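PDB 3TG9: penicillin-binding protein from Bacillus halodurans, which probably binds beta-lactams or cell-wall peptides, most likely reacting with them through an active-site serine. Local coordinates for residues H6-M11 / F30-G35; K15-A20 / C313-S318; F51-G56 / A230-E235; V296-A301 / I309-A314. All blocks are in the same frame, centred on the assembly; numbering follows the deposited sequence.

In the fold
The four contacts illustrate how a serine beta-lactamase-like fold is built from distant parts of one chain. Contacts 1, 2 and 4 all reach the same antiparallel sheet, whose order 30-34, 18-24, 308-314, 296-303 runs from an outermost strand inward. Contact 1 lays helix 7-13 on that outer strand; contact 2, centred about 10 Å from it, joins N- and C-terminal strands, its segments alternating with those of contact 1; contact 4 shares Cys313 and Ala314 with contact 2. Contact 1 closes before contact 3 opens, and contact 3 before contact 4. Nested in the loop that contact 2 closes, contact 3 leads on to Ser55 of the probable SxxK motif, while Phe51 and Ile53 lean on the sheet.

Contact 1: H6-M11 / F30-G35; sequences HLHTIM and FIASLG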
loop_
_atom_site.group_PDB
_atom_site.type_symbol
_atom_site.label_atom_id
_atom_site.label_comp_id
_atom_site.label_asym_id
_atom_site.label_seq_id
_atom_site.Cartn_x
_atom_site.Cartn_y
_atom_site.Cartn_z
ATOM N N HIS B 6 -21.819 -22.900 15.471
ATOM C CA HIS B 6 -22.768 -22.969 14.370
ATOM C C HIS B 6 -22.535 -21.819 13.381
ATOM O O HIS B 6 -23.148 -21.766 12.310
ATOM C CB HIS B 6 -24.199 -22.943 14.905
ATOM C CG HIS B 6 -25.169 -23.705 14.059
ATOM N ND1 HIS B 6 -25.588 -23.257 12.823
ATOM C CD2 HIS B 6 -25.799 -24.887 14.264
ATOM C CE1 HIS B 6 -26.436 -24.129 12.306
ATOM N NE2 HIS B 6 -26.581 -25.127 13.160
ATOM N N LEU B 7 -21.632 -20.913 13.752
ATOM C CA LEU B 7 -21.197 -19.800 12.895
ATOM C C LEU B 7 -20.535 -20.227 11.574
ATOM O O LEU B 7 -20.652 -19.534 10.553
ATOM C CB LEU B 7 -20.220 -18.914 13.672
ATOM C CG LEU B 7 -20.713 -18.407 15.029
ATOM C CD1 LEU B 7 -19.592 -17.765 15.829
ATOM C CD2 LEU B 7 -21.820 -17.420 14.795
ATOM N N HIS B 8 -19.836 -21.359 11.591
ATOM C CA HIS B 8 -19.085 -21.794 10.415
ATOM C C HIS B 8 -19.997 -21.977 9.203
ATOM O O HIS B 8 -19.675 -21.544 8.084
ATOM C CB HIS B 8 -18.327 -23.087 10.713
ATOM C CG HIS B 8 -17.395 -22.983 11.881
ATOM N ND1 HIS B 8 -16.033 -22.818 11.737
ATOM C CD2 HIS B 8 -17.631 -23.025 13.214
ATOM C CE1 HIS B 8 -15.470 -22.760 12.933
ATOM N NE2 HIS B 8 -16.417 -22.885 13.846
ATOM N N THR B 9 -21.134 -22.624 9.438
ATOM C CA THR B 9 -22.101 -22.895 8.388
ATOM C C THR B 9 -22.670 -21.594 7.857
ATOM O O THR B 9 -22.884 -21.435 6.651
ATOM C CB THR B 9 -23.261 -23.748 8.917
ATOM O OG1 THR B 9 -22.740 -24.920 9.559
ATOM C CG2 THR B 9 -24.179 -24.152 7.780
ATOM N N ILE B 10 -22.918 -20.663 8.770
ATOM C CA ILE B 10 -23.452 -19.361 8.396
ATOM C C ILE B 10 -22.493 -18.650 7.441
ATOM O O ILE B 10 -22.889 -18.180 6.368
ATOM C CB ILE B 10 -23.721 -18.486 9.638
ATOM C CG1 ILE B 10 -24.925 -19.028 10.421
ATOM C CG2 ILE B 10 -23.965 -17.039 9.229
ATOM C CD1 ILE B 10 -25.005 -18.544 11.864
ATOM N N MET B 11 -21.228 -18.587 7.829
ATOM C CA MET B 11 -20.215 -17.915 7.015
ATOM C C MET B 11 -19.937 -18.627 5.694
ATOM O O MET B 11 -19.723 -17.983 4.661
ATOM C CB MET B 11 -18.940 -17.700 7.828
ATOM C CG MET B 11 -19.125 -16.583 8.835
ATOM S SD MET B 11 -17.721 -16.285 9.888
ATOM C CE MET B 11 -16.567 -15.603 8.683
ATOM N N PHE B 30 -18.998 -18.425 20.742
ATOM C CA PHE B 30 -18.697 -19.210 19.557
ATOM C C PHE B 30 -17.901 -18.290 18.628
ATOM O O PHE B 30 -18.342 -17.178 18.319
ATOM C CB PHE B 30 -19.975 -19.649 18.838
ATOM C CG PHE B 30 -20.759 -20.720 19.553
ATOM C CD1 PHE B 30 -21.035 -21.930 18.924
ATOM C CD2 PHE B 30 -21.247 -20.511 20.834
ATOM C CE1 PHE B 30 -21.773 -22.913 19.564
ATOM C CE2 PHE B 30 -21.981 -21.495 21.483
ATOM C CZ PHE B 30 -22.242 -22.698 20.844
ATOM N N ILE B 31 -16.729 -18.736 18.189
ATOM C CA ILE B 31 -15.912 -17.932 17.291
ATOM C C ILE B 31 -15.579 -18.713 16.033
ATOM O O ILE B 31 -15.194 -19.878 16.107
ATOM C CB ILE B 31 -14.613 -17.487 17.961
ATOM C CG1 ILE B 31 -14.912 -16.900 19.340
ATOM C CG2 ILE B 31 -13.866 -16.493 17.066
ATOM C CD1 ILE B 31 -13.739 -16.198 19.976
ATOM N N ALA B 32 -15.729 -18.077 14.878
ATOM C CA ALA B 32 -15.512 -18.772 13.617
ATOM C C ALA B 32 -14.823 -17.906 12.560
ATOM O O ALA B 32 -15.273 -16.792 12.250
ATOM C CB ALA B 32 -16.829 -19.317 13.084
ATOM N N SER B 33 -13.739 -18.428 11.993
ATOM C CA SER B 33 -13.040 -17.721 10.930
ATOM C C SER B 33 -13.173 -18.444 9.594
ATOM O O SER B 33 -13.251 -19.672 9.553
ATOM C CB SER B 33 -11.578 -17.531 11.303
ATOM O OG SER B 33 -11.469 -16.780 12.498
ATOM N N LEU B 34 -13.215 -17.673 8.507
ATOM C CA LEU B 34 -13.242 -18.232 7.158
ATOM C C LEU B 34 -12.461 -17.341 6.182
ATOM O O LEU B 34 -12.177 -16.181 6.480
ATOM C CB LEU B 34 -14.685 -18.415 6.678
ATOM C CG LEU B 34 -14.936 -19.229 5.407
ATOM C CD1 LEU B 34 -14.599 -20.702 5.618
ATOM C CD2 LEU B 34 -16.384 -19.071 4.966
ATOM N N GLY B 35 -12.112 -17.888 5.021
ATOM C CA GLY B 35 -11.423 -17.124 3.997
ATOM C C GLY B 35 -9.993 -16.780 4.373
ATOM O O GLY B 35 -9.478 -17.244 5.394
HETATM O O HOH W 1 -15.536 -22.425 16.454
#
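Helix 7-11 runs obliquely along the outermost strand 30-34, the axes 7.9 Å apart at their closest and 34° apart in direction, bringing His8 opposite Ala32 and Met11 near Leu34. Ala32 is the centre of the interface. Its methyl group sits over the middle of the His8 imidazole, CB 3.6 Å from the ring centroid and almost on the ring normal, a CH-pi contact, while Leu7 CB presses on the same methyl at a tight 3.5 Å. Leu7 also reaches the root of Phe30, the two side chains crossing at a slant. Farther along the helix, Met11 SD lies 3.4 Å from Ala32 O, and the bend at chi3 (69°) then carries CE to 3.9 Å from Leu34 CB; Met11 and Leu34 run past one another in opposite directions. At the exposed margin a water in the plane of the His8 ring bridges its NE2, at 2.8 Å, to Ile31 O, to which it donates. With no direct hydrogen bond between the two segments, helix and strand are held by apolar contact, by one imidazole face and by this water, so the polar link is confined to the solvent-facing side while Leu7 and Met11 stay buried.

Contact 2: K15-A20 / C313-S318; sequences KLSGTA and CANQSS
Ser17 and Asn315 meet side chain to side chain where the antiparallel pairing of strands 18-24 and 308-314 frays into loops, the place at which the N- and C-terminal parts of this beta-lactamase-type fold join in one sheet. The Ser17 hydroxyl donates to Asn315 OD1 over 2.8 Å, lying in the carbonyl plane on a lone pair; with OG anti to the backbone N (chi1 174°) it is directed at that amide. The backbones add one bond at the same junction, from Asn315 N to Ser17 O. Asn315 OD1 also accepts from Asn45, and ND2 of the same amide donates to Leu203 O and Phe36 O, so the group is fixed from both ends and Ser17 is tied to a well-held partner.

Gln316 approaches Ser17 from another direction. Its chain, extended beyond CG, carries OE1 to Ser17 N, a straight 2.9 Å bond in which the donor is tilted 33° from the carbonyl plane, while NE2 turns back to Ser318 O in a weak bond. Leu16 lies obliquely across the Gln316 chain, Leu16 CD1 3.9 Å from Gln316 CD, so that one methyl touches both Ala314 CB and the Gln316 chain.

Beyond the junction the strands pair regularly, Thr19 and Cys313 exchanging two backbone bonds. Gly18 and Ala314 form the intervening non-hydrogen-bonded pair. Their CA atoms stand just 4.0 Å apart, and a CA-H...O contact runs from Gly18 CA to Cys313 O at 3.2 Å.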
loop_
_atom_site.group_PDB
_atom_site.type_symbol
_atom_site.label_atom_id
_atom_site.label_comp_id
_atom_site.label_asym_id
_atom_site.label_seq_id
_atom_site.Cartn_x
_atom_site.Cartn_y
_atom_site.Cartn_z
ATOM N N LYS B 15 -20.553 -17.154 2.184
ATOM C CA LYS B 15 -19.217 -16.987 1.615
ATOM C C LYS B 15 -18.529 -15.760 2.205
ATOM O O LYS B 15 -18.109 -14.865 1.466
ATOM C CB LYS B 15 -19.286 -16.847 0.090
ATOM C CG LYS B 15 -20.216 -17.825 -0.608
ATOM C CD LYS B 15 -19.791 -19.262 -0.385
ATOM C CE LYS B 15 -20.809 -20.231 -0.977
ATOM N NZ LYS B 15 -20.450 -21.654 -0.700
ATOM N N LEU B 16 -18.419 -15.714 3.530
ATOM C CA LEU B 16 -17.847 -14.546 4.188
ATOM C C LEU B 16 -16.420 -14.790 4.632
ATOM O O LEU B 16 -16.167 -15.656 5.474
ATOM C CB LEU B 16 -18.689 -14.111 5.396
ATOM C CG LEU B 16 -18.209 -12.815 6.067
ATOM C CD1 LEU B 16 -18.466 -11.622 5.163
ATOM C CD2 LEU B 16 -18.879 -12.604 7.410
ATOM N N SER B 17 -15.494 -14.017 4.068
ATOM C CA SER B 17 -14.116 -14.030 4.530
ATOM C C SER B 17 -13.954 -13.059 5.691
ATOM O O SER B 17 -14.044 -11.838 5.517
ATOM C CB SER B 17 -13.158 -13.659 3.399
ATOM O OG SER B 17 -11.830 -13.538 3.886
ATOM N N GLY B 18 -13.735 -13.606 6.876
ATOM C CA GLY B 18 -13.497 -12.805 8.057
ATOM C C GLY B 18 -13.617 -13.664 9.300
ATOM O O GLY B 18 -13.347 -14.867 9.260
ATOM N N THR B 19 -14.023 -13.038 10.402
ATOM C CA THR B 19 -14.241 -13.725 11.668
ATOM C C THR B 19 -15.533 -13.239 12.336
ATOM O O THR B 19 -15.708 -12.039 12.574
ATOM C CB THR B 19 -13.076 -13.494 12.629
ATOM O OG1 THR B 19 -11.893 -14.106 12.094
ATOM C CG2 THR B 19 -13.386 -14.087 14.006
ATOM N N ALA B 20 -16.435 -14.175 12.627
ATOM C CA ALA B 20 -17.658 -13.863 13.368
ATOM C C ALA B 20 -17.584 -14.384 14.798
ATOM O O ALA B 20 -16.894 -15.365 15.071
ATOM C CB ALA B 20 -18.877 -14.434 12.654
ATOM N N CYS B 313 -16.588 -9.420 11.690
ATOM C CA CYS B 313 -15.505 -8.719 11.004
ATOM C C CYS B 313 -15.261 -9.379 9.652
ATOM O O CYS B 313 -15.256 -10.601 9.551
ATOM C CB CYS B 313 -14.229 -8.752 11.840
ATOM S SG CYS B 313 -14.296 -7.855 13.402
ATOM N N ALA B 314 -15.086 -8.582 8.606
ATOM C CA ALA B 314 -14.774 -9.139 7.293
ATOM C C ALA B 314 -13.767 -8.287 6.527
ATOM O O ALA B 314 -13.848 -7.056 6.554
ATOM C CB ALA B 314 -16.033 -9.321 6.478
ATOM N N ASN B 315 -12.828 -8.951 5.847
ATOM C CA ASN B 315 -11.878 -8.261 4.973
ATOM C C ASN B 315 -12.316 -8.317 3.515
ATOM O O ASN B 315 -11.507 -8.513 2.619
ATOM C CB ASN B 315 -10.422 -8.746 5.174
ATOM C CG ASN B 315 -10.175 -10.171 4.661
ATOM O OD1 ASN B 315 -11.008 -11.070 4.842
ATOM N ND2 ASN B 315 -9.003 -10.386 4.035
ATOM N N GLN B 316 -13.620 -8.166 3.306
ATOM C CA GLN B 316 -14.196 -7.959 1.981
ATOM C C GLN B 316 -15.245 -6.856 2.086
ATOM O O GLN B 316 -15.598 -6.422 3.188
ATOM C CB GLN B 316 -14.834 -9.237 1.449
ATOM C CG GLN B 316 -16.034 -9.693 2.255
ATOM C CD GLN B 316 -16.622 -10.998 1.743
ATOM O OE1 GLN B 316 -16.082 -12.077 1.988
ATOM N NE2 GLN B 316 -17.749 -10.904 1.040
ATOM N N SER B 317 -15.744 -6.406 0.944
ATOM C CA SER B 317 -16.574 -5.204 0.893
ATOM C C SER B 317 -18.007 -5.334 1.453
ATOM O O SER B 317 -18.538 -4.376 2.008
ATOM C CB SER B 317 -16.581 -4.636 -0.528
ATOM O OG SER B 317 -15.302 -4.110 -0.864
ATOM N N SER B 318 -18.632 -6.501 1.316
ATOM C CA SER B 318 -19.977 -6.693 1.849
ATOM C C SER B 318 -20.211 -8.112 2.357
ATOM O O SER B 318 -19.445 -9.024 2.053
ATOM C CB SER B 318 -21.029 -6.335 0.798
ATOM O OG SER B 318 -20.783 -7.041 -0.403
#

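Contact 3: F51-G56 / A230-E235; sequences FGIASG and AYVTAE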
loop_
_atom_site.group_PDB
_atom_site.type_symbol
_atom_site.label_atom_id
_atom_site.label_comp_id
_atom_site.label_asym_id
_atom_site.label_seq_id
_atom_site.Cartn_x
_atom_site.Cartn_y
_atom_site.Cartn_z
ATOM N N PHE B 51 -8.915 -6.987 12.057
ATOM C CA PHE B 51 -9.668 -6.480 10.922
ATOM C C PHE B 51 -9.932 -4.987 11.076
ATOM O O PHE B 51 -10.193 -4.510 12.178
ATOM C CB PHE B 51 -11.011 -7.200 10.803
ATOM C CG PHE B 51 -10.899 -8.659 10.469
ATOM C CD1 PHE B 51 -10.960 -9.084 9.153
ATOM C CD2 PHE B 51 -10.764 -9.608 11.475
ATOM C CE1 PHE B 51 -10.881 -10.421 8.840
ATOM C CE2 PHE B 51 -10.686 -10.946 11.170
ATOM C CZ PHE B 51 -10.743 -11.356 9.848
ATOM N N GLY B 52 -9.856 -4.252 9.970
ATOM C CA GLY B 52 -10.298 -2.868 9.961
ATOM C C GLY B 52 -11.810 -2.857 10.093
ATOM O O GLY B 52 -12.477 -3.760 9.579
ATOM N N ILE B 53 -12.357 -1.856 10.774
ATOM C CA ILE B 53 -13.807 -1.827 11.035
ATOM C C ILE B 53 -14.538 -0.578 10.528
ATOM O O ILE B 53 -15.724 -0.370 10.834
ATOM C CB ILE B 53 -14.109 -2.035 12.537
ATOM C CG1 ILE B 53 -13.746 -0.791 13.347
ATOM C CG2 ILE B 53 -13.337 -3.253 13.085
ATOM C CD1 ILE B 53 -13.967 -0.974 14.856
ATOM N N ALA B 54 -13.841 0.250 9.752
ATOM C CA ALA B 54 -14.460 1.439 9.179
ATOM C C ALA B 54 -15.167 2.253 10.263
ATOM O O ALA B 54 -14.600 2.462 11.339
ATOM C CB ALA B 54 -15.422 1.035 8.083
ATOM N N SER B 55 -16.401 2.685 9.988
ATOM C CA SER B 55 -17.205 3.476 10.932
ATOM C C SER B 55 -17.550 2.790 12.264
ATOM O O SER B 55 -18.090 3.424 13.164
ATOM C CB SER B 55 -18.516 3.943 10.275
ATOM O OG SER B 55 -18.280 4.972 9.333
ATOM N N GLY B 56 -17.271 1.503 12.395
ATOM C CA GLY B 56 -17.536 0.828 13.651
ATOM C C GLY B 56 -16.940 1.563 14.840
ATOM O O GLY B 56 -17.506 1.544 15.934
ATOM N N ALA B 230 -10.206 1.886 12.536
ATOM C CA ALA B 230 -9.449 1.181 13.574
ATOM C C ALA B 230 -9.484 -0.328 13.345
ATOM O O ALA B 230 -10.329 -0.831 12.598
ATOM C CB ALA B 230 -9.971 1.520 14.954
ATOM N N TYR B 231 -8.554 -1.042 13.979
ATOM C CA TYR B 231 -8.458 -2.495 13.847
ATOM C C TYR B 231 -8.755 -3.172 15.179
ATOM O O TYR B 231 -8.330 -2.694 16.223
ATOM C CB TYR B 231 -7.058 -2.912 13.402
ATOM C CG TYR B 231 -6.687 -2.579 11.957
ATOM C CD1 TYR B 231 -6.741 -3.553 10.964
ATOM C CD2 TYR B 231 -6.262 -1.305 11.596
ATOM C CE1 TYR B 231 -6.398 -3.270 9.646
ATOM C CE2 TYR B 231 -5.907 -1.006 10.260
ATOM C CZ TYR B 231 -5.976 -1.998 9.300
ATOM O OH TYR B 231 -5.626 -1.738 7.990
ATOM N N VAL B 232 -9.482 -4.283 15.139
ATOM C CA VAL B 232 -9.682 -5.103 16.323
ATOM C C VAL B 232 -9.784 -6.548 15.883
ATOM O O VAL B 232 -9.921 -6.827 14.691
ATOM C CB VAL B 232 -10.994 -4.749 17.066
ATOM C CG1 VAL B 232 -11.002 -3.288 17.496
ATOM C CG2 VAL B 232 -12.193 -5.067 16.194
ATOM N N THR B 233 -9.709 -7.455 16.855
ATOM C CA THR B 233 -10.099 -8.846 16.664
ATOM C C THR B 233 -11.542 -8.966 17.145
ATOM O O THR B 233 -12.001 -8.132 17.927
ATOM C CB THR B 233 -9.248 -9.786 17.527
ATOM O OG1 THR B 233 -9.419 -9.437 18.905
ATOM C CG2 THR B 233 -7.766 -9.682 17.159
ATOM N N ALA B 234 -12.253 -9.997 16.690
ATOM C CA ALA B 234 -13.647 -10.206 17.085
ATOM C C ALA B 234 -13.811 -10.174 18.597
ATOM O O ALA B 234 -14.736 -9.541 19.123
ATOM C CB ALA B 234 -14.171 -11.526 16.526
ATOM N N GLU B 235 -12.913 -10.864 19.295
ATOM C CA GLU B 235 -13.007 -10.984 20.742
ATOM C C GLU B 235 -12.635 -9.699 21.484
ATOM O O GLU B 235 -13.194 -9.414 22.534
ATOM C CB GLU B 235 -12.185 -12.170 21.256
ATOM C CG GLU B 235 -12.401 -12.424 22.735
ATOM C CD GLU B 235 -11.810 -13.743 23.204
ATOM O OE1 GLU B 235 -11.033 -14.359 22.436
ATOM O OE2 GLU B 235 -12.126 -14.154 24.347
#
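Phe51 and Val232 face each other as an antiparallel hydrogen-bonded pair, the heart of a small two-stranded sheet. Phe51 N donates to Val232 O over 2.8 Å in a nearly straight bond, and Val232 N returns one to Phe51 O at 3.1 Å. Next to them, Gly52 and Tyr231 make the non-hydrogen-bonded pair, and here the contact is with an aromatic face: Gly52 CA stands 3.7 Å above the Tyr231 ring plane, offset toward the rim, in a CH-pi contact. The ring reaches this place with CG anti to its own carbonyl carbon (chi1 -71°), which also brings CD1 to 3.3 Å from Gly52 N. A third bond, Ile53 N to Ala230 O at 2.9 Å, prolongs the ladder, its donor nearly in line with the C=O bond. Ile53 CG2 then meets Val232 CG2 at 3.8 Å, the two side chains crossing at about a right angle.

Around this first shell, the Tyr231 ring meets that of Phe192, and Thr233 caps helix 234-245 through a bond from Asp236 N to its OG1. Ser55, of the probable SxxK motif, comes two residues after Ile53; its OG is hydrogen-bonded to Tyr152 OH and weakly to Lys58 NZ. The little sheet lies against the large one: Phe51 packs on Thr19 and Cys313, Ile53 on Phe298, and Ala234 of helix 234-245 on Thr19, Leu21 and Val311.

Contact 4: V296-A301 / I309-A314; sequences VCFHSA and IVVVCA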
loop_
_atom_site.group_PDB
_atom_site.type_symbol
_atom_site.label_atom_id
_atom_site.label_comp_id
_atom_site.label_asym_id
_atom_site.label_seq_id
_atom_site.Cartn_x
_atom_site.Cartn_y
_atom_site.Cartn_z
ATOM N N VAL B 296 -13.688 -3.692 3.221
ATOM C CA VAL B 296 -14.024 -3.797 4.640
ATOM C C VAL B 296 -15.530 -3.763 4.896
ATOM O O VAL B 296 -16.239 -2.916 4.346
ATOM C CB VAL B 296 -13.458 -2.605 5.414
ATOM C CG1 VAL B 296 -13.990 -2.595 6.833
ATOM C CG2 VAL B 296 -11.935 -2.624 5.398
ATOM N N CYS B 297 -16.016 -4.666 5.745
ATOM C CA CYS B 297 -17.352 -4.510 6.335
ATOM C C CYS B 297 -17.388 -5.084 7.755
ATOM O O CYS B 297 -16.557 -5.913 8.130
ATOM C CB CYS B 297 -18.456 -5.087 5.445
ATOM S SG CYS B 297 -18.393 -6.865 5.189
ATOM N N PHE B 298 -18.341 -4.613 8.548
ATOM C CA PHE B 298 -18.316 -4.836 9.981
ATOM C C PHE B 298 -19.705 -4.592 10.563
ATOM O O PHE B 298 -20.333 -3.588 10.258
ATOM C CB PHE B 298 -17.318 -3.870 10.616
ATOM C CG PHE B 298 -17.271 -3.919 12.123
ATOM C CD1 PHE B 298 -16.706 -5.006 12.784
ATOM C CD2 PHE B 298 -17.771 -2.865 12.880
ATOM C CE1 PHE B 298 -16.629 -5.041 14.165
ATOM C CE2 PHE B 298 -17.694 -2.892 14.254
ATOM C CZ PHE B 298 -17.128 -3.989 14.901
ATOM N N HIS B 299 -20.177 -5.522 11.382
ATOM C CA HIS B 299 -21.412 -5.326 12.143
ATOM C C HIS B 299 -21.194 -5.894 13.516
ATOM O O HIS B 299 -20.677 -6.997 13.654
ATOM C CB HIS B 299 -22.603 -6.036 11.499
ATOM C CG HIS B 299 -23.291 -5.226 10.451
ATOM N ND1 HIS B 299 -23.056 -5.391 9.105
ATOM C CD2 HIS B 299 -24.212 -4.236 10.553
ATOM C CE1 HIS B 299 -23.794 -4.537 8.419
ATOM N NE2 HIS B 299 -24.506 -3.826 9.277
ATOM N N SER B 300 -21.578 -5.142 14.535
ATOM C CA SER B 300 -21.460 -5.637 15.895
ATOM C C SER B 300 -22.580 -5.067 16.755
ATOM O O SER B 300 -23.024 -3.940 16.536
ATOM C CB SER B 300 -20.094 -5.280 16.472
ATOM O OG SER B 300 -19.790 -6.092 17.584
ATOM N N ALA B 301 -23.027 -5.849 17.738
ATOM C CA ALA B 301 -24.195 -5.475 18.514
ATOM C C ALA B 301 -24.208 -6.082 19.906
ATOM O O ALA B 301 -23.623 -7.138 20.147
ATOM C CB ALA B 301 -25.461 -5.863 17.767
ATOM N N ILE B 309 -23.903 -10.771 22.602
ATOM C CA ILE B 309 -22.939 -9.969 21.846
ATOM C C ILE B 309 -22.663 -10.686 20.540
ATOM O O ILE B 309 -22.401 -11.891 20.532
ATOM C CB ILE B 309 -21.605 -9.793 22.597
ATOM C CG1 ILE B 309 -21.800 -8.994 23.887
ATOM C CG2 ILE B 309 -20.579 -9.094 21.720
ATOM C CD1 ILE B 309 -20.552 -8.947 24.760
ATOM N N VAL B 310 -22.756 -9.952 19.438
ATOM C CA VAL B 310 -22.373 -10.471 18.128
ATOM C C VAL B 310 -21.307 -9.553 17.517
ATOM O O VAL B 310 -21.339 -8.336 17.685
ATOM C CB VAL B 310 -23.583 -10.620 17.171
ATOM C CG1 VAL B 310 -23.135 -11.140 15.806
ATOM C CG2 VAL B 310 -24.616 -11.554 17.776
ATOM N N VAL B 311 -20.330 -10.151 16.856
ATOM C CA VAL B 311 -19.288 -9.387 16.188
ATOM C C VAL B 311 -19.063 -10.046 14.849
ATOM O O VAL B 311 -18.778 -11.236 14.790
ATOM C CB VAL B 311 -17.964 -9.394 16.973
ATOM C CG1 VAL B 311 -16.931 -8.549 16.263
ATOM C CG2 VAL B 311 -18.176 -8.893 18.398
ATOM N N VAL B 312 -19.222 -9.292 13.772
ATOM C CA VAL B 312 -18.865 -9.801 12.453
ATOM C C VAL B 312 -17.812 -8.904 11.805
ATOM O O VAL B 312 -18.096 -7.763 11.446
ATOM C CB VAL B 312 -20.101 -9.945 11.541
ATOM C CG1 VAL B 312 -19.720 -10.601 10.235
ATOM C CG2 VAL B 312 -21.187 -10.766 12.246
ATOM N N CYS B 313 -16.588 -9.420 11.690
ATOM C CA CYS B 313 -15.505 -8.719 11.004
ATOM C C CYS B 313 -15.261 -9.379 9.652
ATOM O O CYS B 313 -15.256 -10.601 9.551
ATOM C CB CYS B 313 -14.229 -8.752 11.840
ATOM S SG CYS B 313 -14.296 -7.855 13.402
ATOM N N ALA B 314 -15.086 -8.582 8.606
ATOM C CA ALA B 314 -14.774 -9.139 7.293
ATOM C C ALA B 314 -13.767 -8.287 6.527
ATOM O O ALA B 314 -13.848 -7.056 6.554
ATOM C CB ALA B 314 -16.033 -9.321 6.478
#
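The beta hairpin of strands 296-303 and 308-314 belongs to the large antiparallel sheet of this serine beta-lactamase-like fold, and its two arms run at 175° to each other. Cys297 with Ala314, His299 with Val312 and Ala301 with Val310 are the hydrogen-bonded pairs. The shortest of their bonds is Val312 N to His299 O at 2.7 Å, whereas Cys297 N to Ala314 O is long and weak. Val310 O is gripped twice: Ala301 N donates from the backbone, and Ser300 OG adds a 2.7 Å bond lying in the carbonyl plane on a lone pair. Swung anti to its backbone N (chi1 -161°), that hydroxyl also touches Val311 CG2 at 3.3 Å, and it is bonded in turn to Trp241 NE1, so the buried hydroxyl has one partner in the opposing strand and one on helix 234-245.

On the same face as Ser300, the Phe298 ring leans toward the neighbouring strand and presents its edge to Cys313 SG, which lies 3.7 Å from CE1, a sulfur-aromatic contact. Val311 CG1 meets that same CE1 at 4.1 Å. On the other face, Cys297 SG packs on Ala314 CB at 3.6 Å.

Helices cover both faces. Helix 234-245 packs on Ser300, Ile309 and Val311, helix 320-330 on Cys297, His299, Val310 and Val312, while strands 284-293 and 18-24 continue the sheet on either side of the hairpin.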